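Long-range contacts in STIL N-terminal domain-containing protein (PDB 5OI9), which probably takes part in centriole assembly, as STIL proteins do, through a structured N-terminal domain, the part described here, that may bind CEP85-like partners: residues 65-70 and 123-128; 71-76 and 90-95; 81-86 and 267-272; 325-330 and 344-349. One frame throughout, in Å; residues are numbered along the deposited sequence.

Interaction 1. Residues 65-70 and 123-128; sequences TKRIQK and SMQLAC
K70 and S123 reach across two neighbouring antiparallel strands: the ammonium NZ of K70 bonds S123 OG at 3.0 Å. The lysine gets there by folding back at its second torsion (chi2 -69°), which also lays CD close to the hydroxyl, while beyond CG the chain runs extended. Had S123 been replaced by an alanine, with no hydroxyl at this spot, the K70 ammonium would probably lose its mate here and be freer to swing.

On the same face I68 sets its CG2 branch 3.8 Å from S123 CB, and its other branch, CG1, runs alongside Q125, CB to CG1 4.0 Å. Q125 stretches out beyond CG, side by side with R67 and pointing the same way. The R67 chain, bent at chi3 (47°), puts NH1 2.8 Å from Q125 OE1, which sits at the edge of the guanidinium, near its plane; the angle is too poor for a hydrogen bond, and the two flat groups are turned 52° apart, so the attraction is best read as electrostatic.

Q69 and M124, a selenomethionine, lie on the other face, which helix 45-61 covers: Q69 packs on H59 there, and M124 on A51 and A55. Between them the backbones exchange two bonds, Q69 N to M124 O at 2.8 Å and M124 N to Q69 O at 3.1 Å, and strand 167-176 pairs with S123 and Q125 from beyond. Charge, on K70 and R67, is thus kept to the more open side, where solvent can share it, while the helix-covered side takes the uncharged M124 and Q69.

Interaction 2. Residues 71-76 and 90-95; sequences FFLLGS and DRFDPG
F72 and D93 form a hydrogen-bonded pair of the antiparallel beta hairpin made by strands 69-79 and 85-97, F72 N to D93 O and D93 N to F72 O both at 2.9 Å. L74 N bonds R91 O in turn, but L74 O is shared weakly by the amides of R91 and D90, a classic beta bulge.

Aromatic packing dominates the side toward helix 45-61. F92 presents its edge to the face of F71 in a T-shaped pair, centroids 5.1 Å apart and planes at 73°; its CE1 also rests 3.5 Å from F71 CB. The chi1 of F92 (165°) swings the ring toward F71, whose other neighbours include A55, L58 and P94. A serine in place of F71 would probably leave the F92 edge without a face to meet and open a gap beneath the helix.

Polar groups gather at the ends and on the opposite face. D93 OD1 takes the amide of G95 from above its carboxylate plane, an Asx turn, and T111 bonds the same oxygen. R91 pairs with D117, and more loosely with D90 through NE, while L74 CB lies 3.6 Å above the centre of its guanidinium plane.

Interaction 3. Residues 81-86 and 267-272; sequences KDDRVI and IHHPYV
D83 aims its side chain at P270, CB to P270 CD 3.7 Å, where the turn between strands 69-79 and 85-97 meets the start of helix 270-281, whose N-cap is H269. The helix follows strand 256-264 of the seven-stranded sheet, so the contact joins the hairpin of one sheet to the helix attached to the other.

D83 has a positive phi (59°), a left-handed turn conformation that presents its side chain to the helix. The D83 and H269 side chains cross at about a right angle, the carboxylate plane 65° from that of the imidazole. OD1 approaches H269 CD2 at 3.7 Å, obliquely to the ring. OD2 instead lies over the backbone just before the helix, 3.2 Å from H268 O, an acceptor that can give it no proton, and 3.5 Å from H269 N, whose N-H points away from it, so neither is a hydrogen bond. What may favour an acid here is the helix's N-terminal end, whose dipole would probably stabilise a negative charge nearby.

The apolar part of the contact is P270. A proline suits the first turn, where no amide hydrogen is needed, and its ring offers CD to D83 and CG to V85 CG2, 4.2 Å away; I79 of strand 69-79 packs against the same proline. V85, buried beside L39 and L77, is small and branched enough to fill the site beside that ring.

A chi1 of -164° swings the imidazole of H269 back over the helix start, where ND1 accepts Y271 N at 3.0 Å in the ring plane.

Interaction 4. Residues 325-330 and 344-349; sequences CQASDD and MRLQLV
Q347 O is gripped by the side-chain amide of N356, which donates a hydrogen bond to it, while A327 CB packs against the same oxygen at 3.5 Å from across the contact. N356 grips further, its OD1 taking V349 N and its ND2 weakly reaching Q326 O, so one asparagine stitches the ends of both segments.

Between the strands themselves the contact is side chain on side chain. A327 is small enough to let the leucines come close: L348 CD1 lies 4.1 Å from its CB, and L346 CD2 lies 4.2 Å from it, in a direction about square to L348. C325 SG, held between its own backbone N and carbonyl carbon (chi1 81°), rests 3.9 Å from L348 CB. At the far end D329 meets the M344 methyl, CE, with its CB, at 3.5 Å, and with its backbone O, this selenomethionine being extended to reach it; V185 packs against the same chain.

Each strand keeps its backbone bonds for others, A327 and D329 for strand 180-192, and M344, L346 and L348 for strand 39-44. With axes 6.6 Å apart and running at 156°, they are the two end strands of a curled sheet, closing against one another through an apolar seam in a barrel-like way.

All four contacts touch the curled nine-stranded sheet. Interactions 1 and 2 share strand 69-79, interaction 2 lying within the loop that interaction 1 closes, and they meet where M124 CG packs on F71 CE2 at 4.0 Å under helix 45-61. Both rest on backbone pairing; interaction 1, at the periphery, adds charged chains, whereas interaction 2 adds aromatic packing. Interaction 4 closes the sheet by apolar side chains without backbone bonds, leaving its acids toward solvent. Interaction 3, the most buried and nearest the chain's centre, uses the hairpin turn of interaction 2 to meet the start of a helix following a strand of the seven-stranded sheet, with its centre about 20 Å from that of interaction 4.

Interaction 1. Residues 65-70 and 123-128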
loop_
_atom_site.group_PDB
_atom_site.type_symbol
_atom_site.label_atom_id
_atom_site.label_comp_id
_atom_site.label_asym_id
_atom_site.label_seq_id
_atom_site.Cartn_x
_atom_site.Cartn_y
_atom_site.Cartn_z
ATOM N N THR A 65 -26.779 8.456 -18.320
ATOM C CA THR A 65 -25.367 8.110 -18.261
ATOM C C THR A 65 -24.522 9.373 -18.328
ATOM O O THR A 65 -24.583 10.119 -19.311
ATOM C CB THR A 65 -25.009 7.168 -19.405
ATOM O OG1 THR A 65 -25.858 6.015 -19.351
ATOM C CG2 THR A 65 -23.561 6.731 -19.297
ATOM N N LYS A 66 -23.752 9.625 -17.275
ATOM C CA LYS A 66 -22.711 10.634 -17.362
ATOM C C LYS A 66 -21.734 10.252 -18.467
ATOM O O LYS A 66 -21.510 9.072 -18.744
ATOM C CB LYS A 66 -21.978 10.766 -16.028
ATOM C CG LYS A 66 -22.813 11.365 -14.909
ATOM C CD LYS A 66 -22.024 11.420 -13.611
ATOM C CE LYS A 66 -22.384 12.653 -12.800
ATOM N NZ LYS A 66 -22.047 13.903 -13.538
ATOM N N ARG A 67 -21.163 11.266 -19.119
ATOM C CA ARG A 67 -20.241 10.996 -20.216
ATOM C C ARG A 67 -19.077 10.128 -19.751
ATOM O O ARG A 67 -18.599 9.261 -20.492
ATOM C CB ARG A 67 -19.738 12.308 -20.814
ATOM C CG ARG A 67 -19.008 12.150 -22.137
ATOM C CD ARG A 67 -18.614 13.505 -22.697
ATOM N NE ARG A 67 -17.997 14.344 -21.675
ATOM C CZ ARG A 67 -16.718 14.267 -21.318
ATOM N NH1 ARG A 67 -15.917 13.387 -21.903
ATOM N NH2 ARG A 67 -16.242 15.069 -20.375
ATOM N N ILE A 68 -18.624 10.334 -18.519
ATOM C CA ILE A 68 -17.585 9.514 -17.907
ATOM C C ILE A 68 -18.246 8.663 -16.832
ATOM O O ILE A 68 -18.727 9.186 -15.819
ATOM C CB ILE A 68 -16.458 10.372 -17.320
ATOM C CG1 ILE A 68 -15.808 11.207 -18.424
ATOM C CG2 ILE A 68 -15.435 9.497 -16.615
ATOM C CD1 ILE A 68 -14.673 12.070 -17.943
ATOM N N GLN A 69 -18.275 7.352 -17.047
ATOM C CA GLN A 69 -18.796 6.435 -16.049
ATOM C C GLN A 69 -17.771 6.204 -14.945
ATOM O O GLN A 69 -16.560 6.211 -15.177
ATOM C CB GLN A 69 -19.188 5.101 -16.686
ATOM C CG GLN A 69 -20.404 5.176 -17.593
ATOM C CD GLN A 69 -20.040 5.217 -19.066
ATOM O OE1 GLN A 69 -18.914 5.549 -19.431
ATOM N NE2 GLN A 69 -20.991 4.859 -19.920
ATOM N N LYS A 70 -18.275 5.991 -13.731
ATOM C CA LYS A 70 -17.443 5.776 -12.550
ATOM C C LYS A 70 -17.692 4.366 -12.033
ATOM O O LYS A 70 -18.787 4.064 -11.545
ATOM C CB LYS A 70 -17.754 6.808 -11.468
ATOM C CG LYS A 70 -17.519 8.246 -11.881
ATOM C CD LYS A 70 -16.041 8.544 -12.053
ATOM C CE LYS A 70 -15.801 10.036 -12.220
ATOM N NZ LYS A 70 -14.347 10.353 -12.265
ATOM N N SER A 123 -12.523 5.134 -14.198
ATOM C CA SER A 123 -13.254 6.095 -15.009
ATOM C C SER A 123 -13.158 5.675 -16.465
ATOM O O SER A 123 -12.055 5.473 -16.985
ATOM C CB SER A 123 -12.699 7.510 -14.832
ATOM O OG SER A 123 -13.007 8.026 -13.549
HETATM N N MSE A 124 -14.303 5.530 -17.121
HETATM C CA MSE A 124 -14.262 5.236 -18.542
HETATM C C MSE A 124 -15.284 6.012 -19.354
HETATM O O MSE A 124 -16.364 6.343 -18.873
HETATM C CB MSE A 124 -14.418 3.733 -18.788
HETATM C CG MSE A 124 -15.569 3.046 -18.106
HETATM SE SE MSE A 124 -15.246 1.123 -18.210
HETATM C CE MSE A 124 -14.654 1.012 -20.061
ATOM N N GLN A 125 -14.907 6.314 -20.593
ATOM C CA GLN A 125 -15.726 7.107 -21.491
ATOM C C GLN A 125 -15.570 6.580 -22.910
ATOM O O GLN A 125 -14.495 6.123 -23.307
ATOM C CB GLN A 125 -15.345 8.592 -21.446
ATOM C CG GLN A 125 -13.874 8.864 -21.739
ATOM C CD GLN A 125 -13.567 10.345 -21.884
ATOM O OE1 GLN A 125 -14.394 11.116 -22.369
ATOM N NE2 GLN A 125 -12.375 10.749 -21.454
ATOM N N LEU A 126 -16.660 6.651 -23.668
ATOM C CA LEU A 126 -16.631 6.279 -25.075
ATOM C C LEU A 126 -15.857 7.325 -25.866
ATOM O O LEU A 126 -16.141 8.522 -25.771
ATOM C CB LEU A 126 -18.059 6.141 -25.605
ATOM C CG LEU A 126 -18.264 5.793 -27.079
ATOM C CD1 LEU A 126 -17.765 4.388 -27.377
ATOM C CD2 LEU A 126 -19.734 5.936 -27.456
ATOM N N ALA A 127 -14.865 6.875 -26.631
ATOM C CA ALA A 127 -14.079 7.791 -27.448
ATOM C C ALA A 127 -14.951 8.422 -28.525
ATOM O O ALA A 127 -15.822 7.768 -29.103
ATOM C CB ALA A 127 -12.903 7.058 -28.096
ATOM N N CYS A 128 -14.711 9.702 -28.794
ATOM C CA CYS A 128 -15.455 10.430 -29.815
ATOM C C CYS A 128 -14.563 11.541 -30.361
ATOM O O CYS A 128 -13.371 11.616 -30.041
ATOM C CB CYS A 128 -16.774 10.970 -29.247
ATOM S SG CYS A 128 -16.576 12.218 -27.954
HETATM O O HOH W 1 -18.964 8.036 -22.566
#

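Interaction 2. Residues 71-76 and 90-95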
loop_
_atom_site.group_PDB
_atom_site.type_symbol
_atom_site.label_atom_id
_atom_site.label_comp_id
_atom_site.label_asym_id
_atom_site.label_seq_id
_atom_site.Cartn_x
_atom_site.Cartn_y
_atom_site.Cartn_z
ATOM N N PHE A 71 -16.677 3.508 -12.129
ATOM C CA PHE A 71 -16.773 2.153 -11.601
ATOM C C PHE A 71 -15.605 1.853 -10.672
ATOM O O PHE A 71 -14.826 2.749 -10.330
ATOM C CB PHE A 71 -16.797 1.115 -12.728
ATOM C CG PHE A 71 -17.905 1.308 -13.720
ATOM C CD1 PHE A 71 -19.231 1.178 -13.338
ATOM C CD2 PHE A 71 -17.620 1.591 -15.046
ATOM C CE1 PHE A 71 -20.251 1.345 -14.255
ATOM C CE2 PHE A 71 -18.636 1.757 -15.969
ATOM C CZ PHE A 71 -19.953 1.634 -15.573
ATOM N N PHE A 72 -15.470 0.591 -10.272
ATOM C CA PHE A 72 -14.320 0.127 -9.513
ATOM C C PHE A 72 -13.754 -1.126 -10.162
ATOM O O PHE A 72 -14.502 -1.966 -10.673
ATOM C CB PHE A 72 -14.680 -0.177 -8.046
ATOM C CG PHE A 72 -15.104 1.027 -7.258
ATOM C CD1 PHE A 72 -14.163 1.914 -6.763
ATOM C CD2 PHE A 72 -16.445 1.268 -7.003
ATOM C CE1 PHE A 72 -14.550 3.024 -6.034
ATOM C CE2 PHE A 72 -16.839 2.376 -6.276
ATOM C CZ PHE A 72 -15.890 3.256 -5.790
ATOM N N LEU A 73 -12.433 -1.233 -10.156
ATOM C CA LEU A 73 -11.755 -2.505 -10.337
ATOM C C LEU A 73 -11.254 -2.973 -8.977
ATOM O O LEU A 73 -10.911 -2.163 -8.112
ATOM C CB LEU A 73 -10.594 -2.385 -11.327
ATOM C CG LEU A 73 -10.971 -2.076 -12.780
ATOM C CD1 LEU A 73 -9.738 -2.029 -13.666
ATOM C CD2 LEU A 73 -11.970 -3.098 -13.309
ATOM N N LEU A 74 -11.246 -4.285 -8.776
ATOM C CA LEU A 74 -10.802 -4.872 -7.521
ATOM C C LEU A 74 -9.587 -5.744 -7.789
ATOM O O LEU A 74 -9.592 -6.553 -8.723
ATOM C CB LEU A 74 -11.915 -5.691 -6.859
ATOM C CG LEU A 74 -13.205 -4.930 -6.553
ATOM C CD1 LEU A 74 -14.161 -5.793 -5.750
ATOM C CD2 LEU A 74 -12.907 -3.628 -5.826
ATOM N N GLY A 75 -8.551 -5.574 -6.969
ATOM C CA GLY A 75 -7.319 -6.312 -7.136
ATOM C C GLY A 75 -6.796 -6.825 -5.810
ATOM O O GLY A 75 -7.378 -6.584 -4.750
ATOM N N SER A 76 -5.683 -7.547 -5.893
ATOM C CA SER A 76 -4.976 -8.034 -4.721
ATOM C C SER A 76 -3.520 -7.600 -4.807
ATOM O O SER A 76 -2.961 -7.462 -5.897
ATOM C CB SER A 76 -5.067 -9.561 -4.601
ATOM O OG SER A 76 -4.486 -10.187 -5.731
ATOM N N ASP A 90 -8.348 -8.261 -11.284
ATOM C CA ASP A 90 -9.099 -9.282 -12.006
ATOM C C ASP A 90 -10.604 -9.232 -11.759
ATOM O O ASP A 90 -11.306 -10.179 -12.134
ATOM C CB ASP A 90 -8.576 -10.679 -11.646
ATOM C CG ASP A 90 -8.815 -11.038 -10.190
ATOM O OD1 ASP A 90 -8.926 -10.112 -9.357
ATOM O OD2 ASP A 90 -8.893 -12.243 -9.877
ATOM N N ARG A 91 -11.130 -8.170 -11.152
ATOM C CA ARG A 91 -12.550 -8.100 -10.842
ATOM C C ARG A 91 -13.090 -6.717 -11.167
ATOM O O ARG A 91 -12.491 -5.707 -10.788
ATOM C CB ARG A 91 -12.813 -8.426 -9.368
ATOM C CG ARG A 91 -12.766 -9.905 -9.039
ATOM C CD ARG A 91 -12.724 -10.104 -7.540
ATOM N NE ARG A 91 -11.459 -9.635 -6.985
ATOM C CZ ARG A 91 -11.321 -9.129 -5.766
ATOM N NH1 ARG A 91 -12.377 -9.011 -4.971
ATOM N NH2 ARG A 91 -10.128 -8.727 -5.344
ATOM N N PHE A 92 -14.218 -6.684 -11.868
ATOM C CA PHE A 92 -14.949 -5.456 -12.133
ATOM C C PHE A 92 -16.120 -5.345 -11.168
ATOM O O PHE A 92 -16.772 -6.343 -10.847
ATOM C CB PHE A 92 -15.455 -5.415 -13.576
ATOM C CG PHE A 92 -16.500 -4.366 -13.822
ATOM C CD1 PHE A 92 -16.154 -3.027 -13.893
ATOM C CD2 PHE A 92 -17.831 -4.718 -13.980
ATOM C CE1 PHE A 92 -17.113 -2.061 -14.117
ATOM C CE2 PHE A 92 -18.795 -3.756 -14.205
ATOM C CZ PHE A 92 -18.437 -2.424 -14.275
ATOM N N ASP A 93 -16.382 -4.128 -10.708
ATOM C CA ASP A 93 -17.446 -3.882 -9.743
ATOM C C ASP A 93 -18.101 -2.540 -10.047
ATOM O O ASP A 93 -17.458 -1.490 -9.911
ATOM C CB ASP A 93 -16.889 -3.908 -8.318
ATOM C CG ASP A 93 -17.967 -3.751 -7.261
ATOM O OD1 ASP A 93 -19.167 -3.847 -7.599
ATOM O OD2 ASP A 93 -17.610 -3.530 -6.085
ATOM N N PRO A 94 -19.367 -2.532 -10.469
ATOM C CA PRO A 94 -20.031 -1.249 -10.753
ATOM C C PRO A 94 -20.167 -0.365 -9.530
ATOM O O PRO A 94 -20.184 0.865 -9.661
ATOM C CB PRO A 94 -21.404 -1.674 -11.297
ATOM C CG PRO A 94 -21.244 -3.110 -11.697
ATOM C CD PRO A 94 -20.239 -3.683 -10.746
ATOM N N GLY A 95 -20.264 -0.956 -8.342
ATOM C CA GLY A 95 -20.354 -0.201 -7.113
ATOM C C GLY A 95 -21.783 0.140 -6.730
ATOM O O GLY A 95 -22.729 0.004 -7.508
#

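Interaction 3. Residues 81-86 and 267-272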
loop_
_atom_site.group_PDB
_atom_site.type_symbol
_atom_site.label_atom_id
_atom_site.label_comp_id
_atom_site.label_asym_id
_atom_site.label_seq_id
_atom_site.Cartn_x
_atom_site.Cartn_y
_atom_site.Cartn_z
ATOM N N LYS A 81 9.167 -11.528 -5.454
ATOM C CA LYS A 81 10.600 -11.763 -5.646
ATOM C C LYS A 81 11.398 -10.549 -5.181
ATOM O O LYS A 81 11.320 -9.473 -5.782
ATOM C CB LYS A 81 10.935 -12.135 -7.101
ATOM C CG LYS A 81 10.720 -11.101 -8.205
ATOM C CD LYS A 81 11.387 -11.622 -9.481
ATOM C CE LYS A 81 11.133 -10.776 -10.721
ATOM N NZ LYS A 81 11.693 -11.444 -11.942
ATOM N N ASP A 82 12.174 -10.743 -4.115
ATOM C CA ASP A 82 12.944 -9.688 -3.454
ATOM C C ASP A 82 12.062 -8.475 -3.163
ATOM O O ASP A 82 12.380 -7.337 -3.517
ATOM C CB ASP A 82 14.179 -9.291 -4.270
ATOM C CG ASP A 82 15.112 -8.355 -3.501
ATOM O OD1 ASP A 82 15.696 -8.791 -2.487
ATOM O OD2 ASP A 82 15.256 -7.183 -3.909
ATOM N N ASP A 83 10.929 -8.742 -2.520
ATOM C CA ASP A 83 9.994 -7.704 -2.084
ATOM C C ASP A 83 9.493 -6.868 -3.263
ATOM O O ASP A 83 9.376 -5.645 -3.171
ATOM C CB ASP A 83 10.623 -6.821 -1.001
ATOM C CG ASP A 83 11.042 -7.618 0.234
ATOM O OD1 ASP A 83 10.277 -8.513 0.659
ATOM O OD2 ASP A 83 12.133 -7.353 0.782
ATOM N N ARG A 84 9.192 -7.535 -4.380
ATOM C CA ARG A 84 8.674 -6.877 -5.575
ATOM C C ARG A 84 7.150 -6.874 -5.534
ATOM O O ARG A 84 6.521 -7.936 -5.494
ATOM C CB ARG A 84 9.182 -7.569 -6.839
ATOM C CG ARG A 84 8.415 -7.204 -8.097
ATOM C CD ARG A 84 9.220 -7.509 -9.348
ATOM N NE ARG A 84 10.425 -6.689 -9.429
ATOM C CZ ARG A 84 11.089 -6.447 -10.555
ATOM N NH1 ARG A 84 10.659 -6.955 -11.703
ATOM N NH2 ARG A 84 12.177 -5.688 -10.535
ATOM N N VAL A 85 6.562 -5.681 -5.553
ATOM C CA VAL A 85 5.129 -5.512 -5.346
ATOM C C VAL A 85 4.411 -5.578 -6.686
ATOM O O VAL A 85 4.789 -4.887 -7.641
ATOM C CB VAL A 85 4.833 -4.183 -4.632
ATOM C CG1 VAL A 85 3.343 -4.046 -4.377
ATOM C CG2 VAL A 85 5.611 -4.097 -3.333
ATOM N N ILE A 86 3.369 -6.404 -6.753
ATOM C CA ILE A 86 2.536 -6.557 -7.939
ATOM C C ILE A 86 1.077 -6.463 -7.518
ATOM O O ILE A 86 0.669 -7.098 -6.537
ATOM C CB ILE A 86 2.799 -7.895 -8.656
ATOM C CG1 ILE A 86 4.246 -7.970 -9.147
ATOM C CG2 ILE A 86 1.826 -8.083 -9.815
ATOM C CD1 ILE A 86 4.571 -9.242 -9.899
ATOM N N ILE A 267 14.274 -6.567 7.209
ATOM C CA ILE A 267 13.751 -5.216 7.365
ATOM C C ILE A 267 13.361 -4.588 6.036
ATOM O O ILE A 267 12.666 -3.565 6.020
ATOM C CB ILE A 267 14.792 -4.347 8.103
ATOM C CG1 ILE A 267 14.160 -3.044 8.597
ATOM C CG2 ILE A 267 16.004 -4.084 7.214
ATOM C CD1 ILE A 267 15.113 -2.155 9.324
ATOM N N HIS A 268 13.774 -5.182 4.917
ATOM C CA HIS A 268 13.466 -4.637 3.602
ATOM C C HIS A 268 12.055 -4.965 3.129
ATOM O O HIS A 268 11.639 -4.451 2.086
ATOM C CB HIS A 268 14.478 -5.150 2.575
ATOM C CG HIS A 268 15.900 -4.861 2.940
ATOM N ND1 HIS A 268 16.443 -3.596 2.874
ATOM C CD2 HIS A 268 16.891 -5.673 3.377
ATOM C CE1 HIS A 268 17.707 -3.642 3.253
ATOM N NE2 HIS A 268 18.003 -4.890 3.565
ATOM N N HIS A 269 11.322 -5.800 3.855
ATOM C CA HIS A 269 9.948 -6.099 3.480
ATOM C C HIS A 269 9.121 -4.817 3.522
ATOM O O HIS A 269 9.183 -4.078 4.517
ATOM C CB HIS A 269 9.357 -7.149 4.420
ATOM C CG HIS A 269 8.104 -7.789 3.909
ATOM N ND1 HIS A 269 6.894 -7.130 3.863
ATOM C CD2 HIS A 269 7.871 -9.034 3.430
ATOM C CE1 HIS A 269 5.971 -7.938 3.374
ATOM N NE2 HIS A 269 6.537 -9.101 3.104
ATOM N N PRO A 270 8.354 -4.505 2.474
ATOM C CA PRO A 270 7.595 -3.242 2.472
ATOM C C PRO A 270 6.597 -3.119 3.613
ATOM O O PRO A 270 6.174 -1.999 3.926
ATOM C CB PRO A 270 6.892 -3.248 1.105
ATOM C CG PRO A 270 6.935 -4.670 0.642
ATOM C CD PRO A 270 8.172 -5.272 1.229
ATOM N N TYR A 271 6.212 -4.228 4.250
ATOM C CA TYR A 271 5.330 -4.142 5.409
ATOM C C TYR A 271 5.995 -3.406 6.567
ATOM O O TYR A 271 5.310 -2.730 7.342
ATOM C CB TYR A 271 4.900 -5.543 5.848
ATOM C CG TYR A 271 3.974 -5.560 7.045
ATOM C CD1 TYR A 271 2.602 -5.422 6.884
ATOM C CD2 TYR A 271 4.472 -5.721 8.332
ATOM C CE1 TYR A 271 1.751 -5.438 7.970
ATOM C CE2 TYR A 271 3.627 -5.740 9.425
ATOM C CZ TYR A 271 2.267 -5.598 9.238
ATOM O OH TYR A 271 1.420 -5.618 10.321
ATOM N N VAL A 272 7.317 -3.532 6.707
ATOM C CA VAL A 272 8.024 -2.852 7.789
ATOM C C VAL A 272 7.953 -1.342 7.602
ATOM O O VAL A 272 7.618 -0.598 8.532
ATOM C CB VAL A 272 9.480 -3.341 7.869
ATOM C CG1 VAL A 272 10.244 -2.563 8.931
ATOM C CG2 VAL A 272 9.521 -4.834 8.156
#

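Interaction 4. Residues 325-330 and 344-349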
loop_
_atom_site.group_PDB
_atom_site.type_symbol
_atom_site.label_atom_id
_atom_site.label_comp_id
_atom_site.label_asym_id
_atom_site.label_seq_id
_atom_site.Cartn_x
_atom_site.Cartn_y
_atom_site.Cartn_z
ATOM N N CYS A 325 3.378 8.641 -11.048
ATOM C CA CYS A 325 3.572 8.566 -12.493
ATOM C C CYS A 325 2.418 7.797 -13.113
ATOM O O CYS A 325 1.540 7.302 -12.396
ATOM C CB CYS A 325 4.896 7.896 -12.858
ATOM S SG CYS A 325 4.863 6.097 -12.799
ATOM N N GLN A 326 2.404 7.689 -14.439
ATOM C CA GLN A 326 1.354 6.950 -15.114
ATOM C C GLN A 326 1.963 6.062 -16.188
ATOM O O GLN A 326 3.094 6.270 -16.638
ATOM C CB GLN A 326 0.308 7.883 -15.732
ATOM C CG GLN A 326 0.832 8.712 -16.886
ATOM C CD GLN A 326 -0.281 9.343 -17.698
ATOM O OE1 GLN A 326 -1.086 10.115 -17.179
ATOM N NE2 GLN A 326 -0.337 9.006 -18.984
ATOM N N ALA A 327 1.188 5.058 -16.586
ATOM C CA ALA A 327 1.534 4.183 -17.693
ATOM C C ALA A 327 0.262 3.871 -18.464
ATOM O O ALA A 327 -0.839 3.892 -17.907
ATOM C CB ALA A 327 2.204 2.890 -17.211
ATOM N N SER A 328 0.414 3.599 -19.756
ATOM C CA SER A 328 -0.749 3.355 -20.592
ATOM C C SER A 328 -0.389 2.389 -21.708
ATOM O O SER A 328 0.769 2.289 -22.122
ATOM C CB SER A 328 -1.311 4.656 -21.180
ATOM O OG SER A 328 -0.342 5.328 -21.961
ATOM N N ASP A 329 -1.405 1.675 -22.182
ATOM C CA ASP A 329 -1.253 0.751 -23.291
ATOM C C ASP A 329 -2.629 0.508 -23.893
ATOM O O ASP A 329 -3.652 0.664 -23.220
ATOM C CB ASP A 329 -0.605 -0.562 -22.836
ATOM C CG ASP A 329 -0.095 -1.400 -23.994
ATOM O OD1 ASP A 329 -0.381 -1.055 -25.161
ATOM O OD2 ASP A 329 0.603 -2.403 -23.733
ATOM N N ASP A 330 -2.642 0.148 -25.170
ATOM C CA ASP A 330 -3.878 -0.191 -25.853
ATOM C C ASP A 330 -4.114 -1.695 -25.797
ATOM O O ASP A 330 -3.172 -2.492 -25.772
ATOM C CB ASP A 330 -3.841 0.265 -27.312
ATOM C CG ASP A 330 -3.727 1.768 -27.453
ATOM O OD1 ASP A 330 -4.338 2.497 -26.644
ATOM O OD2 ASP A 330 -3.027 2.224 -28.383
HETATM N N MSE A 344 -3.073 -7.817 -19.223
HETATM C CA MSE A 344 -2.244 -6.696 -19.619
HETATM C C MSE A 344 -1.350 -6.289 -18.446
HETATM O O MSE A 344 -1.819 -6.171 -17.316
HETATM C CB MSE A 344 -3.141 -5.552 -20.078
HETATM C CG MSE A 344 -2.547 -4.174 -20.013
HETATM SE SE MSE A 344 -3.984 -2.870 -20.244
HETATM C CE MSE A 344 -2.919 -1.279 -20.366
ATOM N N ARG A 345 -0.060 -6.105 -18.714
ATOM C CA ARG A 345 0.907 -5.722 -17.695
ATOM C C ARG A 345 1.366 -4.291 -17.928
ATOM O O ARG A 345 1.786 -3.943 -19.035
ATOM C CB ARG A 345 2.118 -6.664 -17.681
ATOM C CG ARG A 345 3.229 -6.184 -16.751
ATOM C CD ARG A 345 4.170 -7.304 -16.335
ATOM N NE ARG A 345 3.488 -8.351 -15.578
ATOM C CZ ARG A 345 4.111 -9.292 -14.872
ATOM N NH1 ARG A 345 5.434 -9.318 -14.811
ATOM N NH2 ARG A 345 3.408 -10.207 -14.219
ATOM N N LEU A 346 1.276 -3.471 -16.885
ATOM C CA LEU A 346 1.787 -2.109 -16.884
ATOM C C LEU A 346 2.886 -1.984 -15.840
ATOM O O LEU A 346 2.778 -2.541 -14.741
ATOM C CB LEU A 346 0.675 -1.095 -16.597
ATOM C CG LEU A 346 -0.403 -0.955 -17.672
ATOM C CD1 LEU A 346 -1.560 -0.095 -17.181
ATOM C CD2 LEU A 346 0.199 -0.374 -18.944
ATOM N N GLN A 347 3.944 -1.258 -16.191
ATOM C CA GLN A 347 5.083 -1.022 -15.313
ATOM C C GLN A 347 5.090 0.443 -14.898
ATOM O O GLN A 347 5.035 1.334 -15.753
ATOM C CB GLN A 347 6.394 -1.379 -16.020
ATOM C CG GLN A 347 6.460 -2.809 -16.539
ATOM C CD GLN A 347 6.783 -3.814 -15.450
ATOM O OE1 GLN A 347 7.943 -3.985 -15.073
ATOM N NE2 GLN A 347 5.758 -4.489 -14.942
ATOM N N LEU A 348 5.143 0.692 -13.593
ATOM C CA LEU A 348 5.120 2.053 -13.063
ATOM C C LEU A 348 6.339 2.248 -12.172
ATOM O O LEU A 348 6.449 1.617 -11.116
ATOM C CB LEU A 348 3.825 2.332 -12.289
ATOM C CG LEU A 348 2.511 2.448 -13.079
ATOM C CD1 LEU A 348 2.004 1.089 -13.540
ATOM C CD2 LEU A 348 1.429 3.161 -12.278
ATOM N N VAL A 349 7.255 3.110 -12.604
ATOM C CA VAL A 349 8.407 3.511 -11.798
ATOM C C VAL A 349 8.260 5.003 -11.517
ATOM O O VAL A 349 8.841 5.833 -12.232
ATOM C CB VAL A 349 9.736 3.187 -12.499
ATOM C CG1 VAL A 349 10.918 3.537 -11.605
ATOM C CG2 VAL A 349 9.787 1.715 -12.891
#